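Local coordinates for protein Hpr(Ser) kinase (PDB 3TQF) that probably uses ATP to phosphorylate a serine of the phosphocarrier protein HPr and also removes that phosphate, as a bifunctional HPr kinase/phosphatase, at residues V65-I70 / D87-Q92; S33-D38 / N140-I145; A25-S30 / I99-P104. All blocks are in the same frame, centred on the assembly; numbering follows the deposited sequence.

Contact 1. Residues V65-I70 / D87-Q92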
# COMPACT_ATOMS: atom_id res chain seq x y z
N VAL A 65 -26.67 13.81 6.74
CA VAL A 65 -26.98 13.32 5.39
C VAL A 65 -25.72 12.82 4.71
O VAL A 65 -25.66 11.66 4.31
CB VAL A 65 -27.69 14.39 4.51
CG1 VAL A 65 -28.16 13.77 3.20
CG2 VAL A 65 -28.87 15.01 5.25
N ALA A 66 -24.73 13.70 4.57
CA ALA A 66 -23.41 13.32 4.07
C ALA A 66 -22.58 12.57 5.11
O ALA A 66 -21.60 11.93 4.76
CB ALA A 66 -22.65 14.55 3.60
N ASN A 67 -22.96 12.66 6.38
CA ASN A 67 -22.18 12.05 7.44
C ASN A 67 -22.00 10.54 7.26
O ASN A 67 -22.97 9.81 7.07
CB ASN A 67 -22.81 12.32 8.81
CG ASN A 67 -21.84 12.09 9.95
OD1 ASN A 67 -20.80 12.75 10.03
ND2 ASN A 67 -22.16 11.16 10.84
N GLY A 68 -20.75 10.09 7.31
CA GLY A 68 -20.42 8.67 7.20
C GLY A 68 -20.12 8.19 5.79
O GLY A 68 -19.71 7.04 5.61
N TYR A 69 -20.30 9.06 4.79
CA TYR A 69 -20.13 8.68 3.39
C TYR A 69 -18.90 9.31 2.75
O TYR A 69 -18.56 10.46 3.05
CB TYR A 69 -21.38 9.04 2.59
CG TYR A 69 -22.61 8.26 3.01
CD1 TYR A 69 -22.80 6.96 2.57
CD2 TYR A 69 -23.57 8.82 3.84
CE1 TYR A 69 -23.93 6.24 2.95
CE2 TYR A 69 -24.69 8.11 4.22
CZ TYR A 69 -24.86 6.82 3.77
OH TYR A 69 -25.98 6.11 4.15
N ILE A 70 -18.25 8.55 1.87
CA ILE A 70 -17.09 8.97 1.10
C ILE A 70 -17.35 8.65 -0.36
O ILE A 70 -17.91 7.61 -0.66
CB ILE A 70 -15.82 8.19 1.53
CG1 ILE A 70 -15.24 8.77 2.82
CG2 ILE A 70 -14.74 8.23 0.45
CD1 ILE A 70 -13.94 8.07 3.25
N ASP A 87 -17.20 2.62 15.05
CA ASP A 87 -16.06 3.38 15.59
C ASP A 87 -15.14 3.99 14.52
O ASP A 87 -14.19 4.69 14.85
CB ASP A 87 -15.23 2.51 16.54
CG ASP A 87 -16.05 1.97 17.72
OD1 ASP A 87 -17.20 2.42 17.92
OD2 ASP A 87 -15.54 1.08 18.44
N ALA A 88 -15.41 3.71 13.24
CA ALA A 88 -14.61 4.26 12.13
C ALA A 88 -15.00 5.70 11.76
O ALA A 88 -14.30 6.35 10.99
CB ALA A 88 -14.74 3.36 10.91
N VAL A 89 -16.12 6.18 12.29
CA VAL A 89 -16.59 7.55 12.05
C VAL A 89 -16.85 8.27 13.37
O VAL A 89 -17.27 7.67 14.36
CB VAL A 89 -17.88 7.57 11.21
CG1 VAL A 89 -18.26 8.99 10.85
CG2 VAL A 89 -17.71 6.74 9.95
N VAL A 90 -16.61 9.58 13.36
CA VAL A 90 -16.82 10.44 14.52
C VAL A 90 -17.56 11.69 14.06
O VAL A 90 -17.33 12.18 12.96
CB VAL A 90 -15.46 10.81 15.17
CG1 VAL A 90 -15.37 12.28 15.48
CG2 VAL A 90 -15.22 9.96 16.42
N ASN A 91 -18.47 12.19 14.90
CA ASN A 91 -19.31 13.33 14.50
C ASN A 91 -18.63 14.70 14.63
O ASN A 91 -18.99 15.64 13.92
CB ASN A 91 -20.68 13.32 15.22
CG ASN A 91 -20.57 13.53 16.72
OD1 ASN A 91 -19.47 13.53 17.29
ND2 ASN A 91 -21.71 13.71 17.37
N GLN A 92 -17.64 14.81 15.52
CA GLN A 92 -16.84 16.03 15.63
C GLN A 92 -15.49 15.78 16.31
O GLN A 92 -15.27 14.74 16.92
CB GLN A 92 -17.61 17.13 16.37
CG GLN A 92 -18.13 16.73 17.73
CD GLN A 92 -18.63 17.93 18.53
OE1 GLN A 92 -19.71 18.47 18.26
NE2 GLN A 92 -17.85 18.34 19.52
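Asn67 and Gly68, the two central residues of a type II beta turn from Ala66 to Tyr69, face the side chain of Val89 in the loop that links helix 80-84 to strand 92-102. The turn leads straight into the small hairpin of strands 69-72 and 76-79, so the contact sets the start of that hairpin against the main body of the domain. Across the gap everything is van der Waals contact, and modest: 127 Å² is buried, both sides summed. Val89 does most of the reaching. Its CG1 methyl is anti to its own backbone N (chi1 -174°), and both methyls come up to the bare backbone of Gly68, CG1 standing 4.3 Å from Gly68 CA. Here the chains approach to 6.3 Å between the CA atoms of Gly68 and Val89. The amide ND2 of Asn67 comes no nearer than 4.5 Å to the same Val89 CG1, a loose touch at the margin. Val89 also packs on Val80 and Pro81 of helix 80-84.

Most of the hydrogen bonds around the contact are backbone ones. Gly68 is paired with Val80, while Ala88 and Val90 both bond to Leu43 of strand 42-45; Asp87 O also takes a bond from Gln42 NE2. Gly68 has a positive phi of 92°, the conformation expected at the third position of a type II turn. The CB of Tyr69 points away from the Val89 loop, and its side chain packs on Ile77 and Asp79. The turn itself is closed by Tyr69 N donating to Ala66 O at 3.2 Å.

Contact 2. Residues S33-D38 / N140-I145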
# COMPACT_ATOMS: atom_id res chain seq x y z
N SER A 33 -8.19 9.08 2.39
CA SER A 33 -9.09 8.93 3.54
C SER A 33 -9.40 7.46 3.77
O SER A 33 -9.21 6.95 4.87
CB SER A 33 -10.38 9.72 3.35
OG SER A 33 -10.17 11.11 3.46
N LEU A 34 -9.85 6.78 2.72
CA LEU A 34 -10.17 5.36 2.80
C LEU A 34 -9.00 4.56 3.36
O LEU A 34 -9.17 3.78 4.30
CB LEU A 34 -10.56 4.81 1.41
CG LEU A 34 -11.19 3.41 1.38
CD1 LEU A 34 -12.50 3.37 2.14
CD2 LEU A 34 -11.41 2.93 -0.06
N ALA A 35 -7.81 4.75 2.79
CA ALA A 35 -6.61 4.04 3.24
C ALA A 35 -6.31 4.31 4.71
O ALA A 35 -5.98 3.39 5.45
CB ALA A 35 -5.42 4.41 2.38
N LEU A 36 -6.45 5.56 5.14
CA LEU A 36 -6.27 5.91 6.54
C LEU A 36 -7.32 5.24 7.44
O LEU A 36 -6.99 4.79 8.54
CB LEU A 36 -6.29 7.42 6.73
CG LEU A 36 -5.03 8.14 6.21
CD1 LEU A 36 -5.28 9.63 6.10
CD2 LEU A 36 -3.84 7.86 7.10
N ILE A 37 -8.57 5.15 6.98
CA ILE A 37 -9.61 4.42 7.72
C ILE A 37 -9.20 2.95 7.88
O ILE A 37 -9.40 2.36 8.94
CB ILE A 37 -11.01 4.46 7.02
CG1 ILE A 37 -11.50 5.89 6.79
CG2 ILE A 37 -12.05 3.69 7.84
CD1 ILE A 37 -11.44 6.78 8.01
N ASP A 38 -8.62 2.38 6.82
CA ASP A 38 -8.19 0.98 6.79
C ASP A 38 -7.03 0.72 7.75
O ASP A 38 -6.85 -0.39 8.22
CB ASP A 38 -7.79 0.59 5.36
CG ASP A 38 -7.45 -0.89 5.23
OD1 ASP A 38 -8.30 -1.74 5.55
OD2 ASP A 38 -6.32 -1.19 4.79
N ASN A 140 3.46 4.75 -0.68
CA ASN A 140 2.64 4.45 0.48
C ASN A 140 2.28 5.72 1.23
O ASN A 140 2.58 5.87 2.42
CB ASN A 140 3.34 3.42 1.39
CG ASN A 140 2.36 2.50 2.12
OD1 ASN A 140 1.28 2.93 2.58
ND2 ASN A 140 2.72 1.22 2.23
N LEU A 141 1.61 6.62 0.53
CA LEU A 141 1.16 7.90 1.08
C LEU A 141 0.38 7.79 2.40
O LEU A 141 0.55 8.64 3.27
CB LEU A 141 0.32 8.66 0.03
CG LEU A 141 -0.19 10.05 0.40
CD1 LEU A 141 0.95 11.00 0.70
CD2 LEU A 141 -1.05 10.60 -0.73
N PRO A 142 -0.48 6.77 2.55
CA PRO A 142 -1.17 6.64 3.84
C PRO A 142 -0.20 6.50 5.01
O PRO A 142 -0.38 7.15 6.04
CB PRO A 142 -1.99 5.37 3.68
CG PRO A 142 -2.22 5.26 2.22
CD PRO A 142 -0.97 5.78 1.58
N LEU A 143 0.82 5.66 4.84
CA LEU A 143 1.82 5.46 5.88
C LEU A 143 2.60 6.74 6.11
O LEU A 143 2.95 7.06 7.24
CB LEU A 143 2.77 4.32 5.50
CG LEU A 143 3.89 4.01 6.49
CD1 LEU A 143 3.35 3.44 7.78
CD2 LEU A 143 4.89 3.05 5.86
N LEU A 144 2.87 7.48 5.04
CA LEU A 144 3.63 8.71 5.14
C LEU A 144 2.88 9.77 5.92
O LEU A 144 3.43 10.41 6.81
CB LEU A 144 4.00 9.23 3.75
CG LEU A 144 4.89 8.31 2.90
CD1 LEU A 144 5.34 9.02 1.63
CD2 LEU A 144 6.08 7.81 3.68
N ILE A 145 1.60 9.93 5.59
CA ILE A 145 0.73 10.89 6.27
C ILE A 145 0.49 10.50 7.73
O ILE A 145 0.47 11.35 8.60
CB ILE A 145 -0.61 11.02 5.53
CG1 ILE A 145 -0.39 11.68 4.16
CG2 ILE A 145 -1.62 11.84 6.35
CD1 ILE A 145 -0.00 13.14 4.23
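Leu36 and Pro142 bring two helices together at a steep angle: the axes of segments 33-38 and 141-145 pass 9.3 Å apart and cross at -70°, with 5.8 Å between Leu36 CA and Pro142 CA. Asn140 occupies the N-cap position, and the first turn of helix 141-165 lies on helix 29-38.

Pro142 sits at the centre of the touch. Its ring presents CG and CB to the methyl of Ala35, with Ala35 CB 3.3 Å from Pro142 CG. Proline suits this first turn, whose amides have no i-4 carbonyl in the helix to bond, so its missing N-H costs nothing. The first helix starts within the probable P-loop, and the pair forms part of the hydrophobic layer of the HPr kinase C-terminal domain, Leu36 also reaching Leu12 and Ile14 of strand 10-14. The third subunit closes in beside it, its Leu143 packing on Ala35 and its Arg39 forming a salt bridge with Asp38.

Leu36 has CG anti to its carbonyl carbon (chi1 -72°), which lets its two branches divide the work. CD2 lies 3.7 Å from Pro142 O, and CD1 meets the CG2 methyl of Ile145, one turn on, at 4.3 Å.

Contact 3. Residues A25-S30 / I99-P104. With PO4 (phosphate ion), chain C.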
# COMPACT_ATOMS: atom_id res chain seq x y z
N ALA A 25 -7.57 18.97 -7.36
CA ALA A 25 -8.57 17.96 -7.69
C ALA A 25 -7.91 16.73 -8.32
O ALA A 25 -6.91 16.84 -9.03
CB ALA A 25 -9.62 18.54 -8.63
N ASN A 26 -8.49 15.57 -8.03
CA ASN A 26 -8.11 14.30 -8.67
C ASN A 26 -6.64 13.93 -8.47
O ASN A 26 -5.90 13.68 -9.42
CB ASN A 26 -8.48 14.34 -10.17
CG ASN A 26 -8.57 12.94 -10.79
OD1 ASN A 26 -8.46 11.92 -10.10
ND2 ASN A 26 -8.76 12.90 -12.11
N ILE A 27 -6.23 13.90 -7.20
CA ILE A 27 -4.89 13.44 -6.82
C ILE A 27 -4.94 12.25 -5.84
O ILE A 27 -3.90 11.72 -5.48
CB ILE A 27 -4.05 14.58 -6.19
CG1 ILE A 27 -4.67 15.07 -4.87
CG2 ILE A 27 -3.91 15.73 -7.17
CD1 ILE A 27 -3.94 16.23 -4.24
N GLY A 28 -6.14 11.84 -5.42
CA GLY A 28 -6.30 10.70 -4.53
C GLY A 28 -6.55 11.03 -3.07
O GLY A 28 -6.19 10.25 -2.19
N LYS A 29 -7.15 12.19 -2.81
CA LYS A 29 -7.49 12.61 -1.44
C LYS A 29 -8.50 11.68 -0.80
O LYS A 29 -8.29 11.19 0.31
CB LYS A 29 -8.08 14.02 -1.44
CG LYS A 29 -7.11 15.13 -1.81
CD LYS A 29 -7.81 16.49 -1.85
CE LYS A 29 -8.71 16.62 -3.07
NZ LYS A 29 -9.40 17.93 -3.17
N SER A 30 -9.62 11.44 -1.48
CA SER A 30 -10.65 10.53 -0.97
C SER A 30 -10.12 9.10 -0.83
O SER A 30 -10.51 8.37 0.08
CB SER A 30 -11.88 10.55 -1.87
OG SER A 30 -12.61 11.76 -1.72
N ILE A 99 -2.87 19.58 6.68
CA ILE A 99 -1.89 19.13 5.70
C ILE A 99 -2.37 19.49 4.30
O ILE A 99 -3.50 19.23 3.93
CB ILE A 99 -1.66 17.61 5.77
CG1 ILE A 99 -1.11 17.21 7.14
CG2 ILE A 99 -0.68 17.17 4.68
CD1 ILE A 99 -1.04 15.73 7.35
N SER A 100 -1.47 20.11 3.54
CA SER A 100 -1.75 20.54 2.18
C SER A 100 -0.89 19.72 1.23
O SER A 100 0.33 19.91 1.18
CB SER A 100 -1.45 22.03 2.03
OG SER A 100 -1.84 22.51 0.77
N LEU A 101 -1.52 18.81 0.48
CA LEU A 101 -0.81 17.93 -0.44
C LEU A 101 -0.44 18.69 -1.70
O LEU A 101 -1.32 19.19 -2.39
CB LEU A 101 -1.68 16.73 -0.81
CG LEU A 101 -2.13 15.80 0.32
CD1 LEU A 101 -3.10 14.77 -0.23
CD2 LEU A 101 -0.95 15.12 0.99
N VAL A 102 0.85 18.76 -1.99
CA VAL A 102 1.37 19.58 -3.08
C VAL A 102 2.13 18.72 -4.07
O VAL A 102 2.79 17.75 -3.68
CB VAL A 102 2.33 20.66 -2.54
CG1 VAL A 102 2.92 21.48 -3.68
CG2 VAL A 102 1.60 21.56 -1.55
N LYS A 103 2.04 19.06 -5.35
CA LYS A 103 2.79 18.37 -6.40
C LYS A 103 4.25 18.76 -6.24
O LYS A 103 4.56 19.94 -6.07
CB LYS A 103 2.30 18.77 -7.79
CG LYS A 103 0.80 18.57 -8.05
CD LYS A 103 0.48 17.23 -8.69
CE LYS A 103 -0.96 17.20 -9.20
NZ LYS A 103 -1.13 17.99 -10.46
N PRO A 104 5.17 17.78 -6.28
CA PRO A 104 6.59 18.04 -6.09
C PRO A 104 7.13 19.24 -6.86
O PRO A 104 7.95 19.99 -6.31
CB PRO A 104 7.24 16.75 -6.59
CG PRO A 104 6.25 15.70 -6.27
CD PRO A 104 4.90 16.33 -6.41
P PO4 C . -9.55 13.23 -5.05
O1 PO4 C . -8.26 13.87 -4.60
O2 PO4 C . -10.30 14.19 -5.95
O3 PO4 C . -9.22 11.95 -5.79
O4 PO4 C . -10.39 12.90 -3.85
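This is an apolar contact at the back of a phosphate-binding loop, probably a P-loop (Walker A motif): Ile27 rests on Leu101 and Lys103, and Lys29 on Leu101, where strand 92-102 ends. That strand runs parallel to strand 17-23, the one leading into the loop. Ile27 uses both branches of its side chain. Its CD1 lies 4.1 Å from Leu101 CB, while the CG2 branch lies against Lys103 CE at 3.9 Å. The CG of Lys29 touches the CD1 methyl of Leu101, and the other methyl, CD2, packs on Ile145 of helix 141-165.

The loop's inner side wraps a phosphate ion, probably from the crystallisation liquor, in a place consistent with that of an ATP phosphate. Backbone amides do the gripping: Asn26 N holds O2, Gly28 N holds O3, and Ser30 N reaches O4 at 2.9 Å in a nearly straight bond (166°). The Lys29 chain bends at chi3 (-73°) and passes alongside the ion, carrying NZ back to a hydrogen bond with Gly23 O. From its own backbone the same lysine gives the shortest bond to the ion, Lys29 N to phosphate O1, at 2.7 Å and 162°.

From the N terminus, strand 17-23 leads into the loop that runs into helix 29-38; contact 3 begins on that loop and the first helical residues, contact 2 further along the same helix. Contact 3 closes its loop when strand 92-102 ends; contact 2 closes later, at helix 141-165. Their segments therefore alternate and the two loops cross. Contact 1, local by comparison, closes around the hairpin and helix 80-84 and is nested inside both. In space, contacts 2 and 3 meet where Ile145 packs on Leu101 and Ile99. Contact 1 joins them through Ile70 and Ala88 against helix 29-38, which thus links hairpin, central sheet and C-terminal helix.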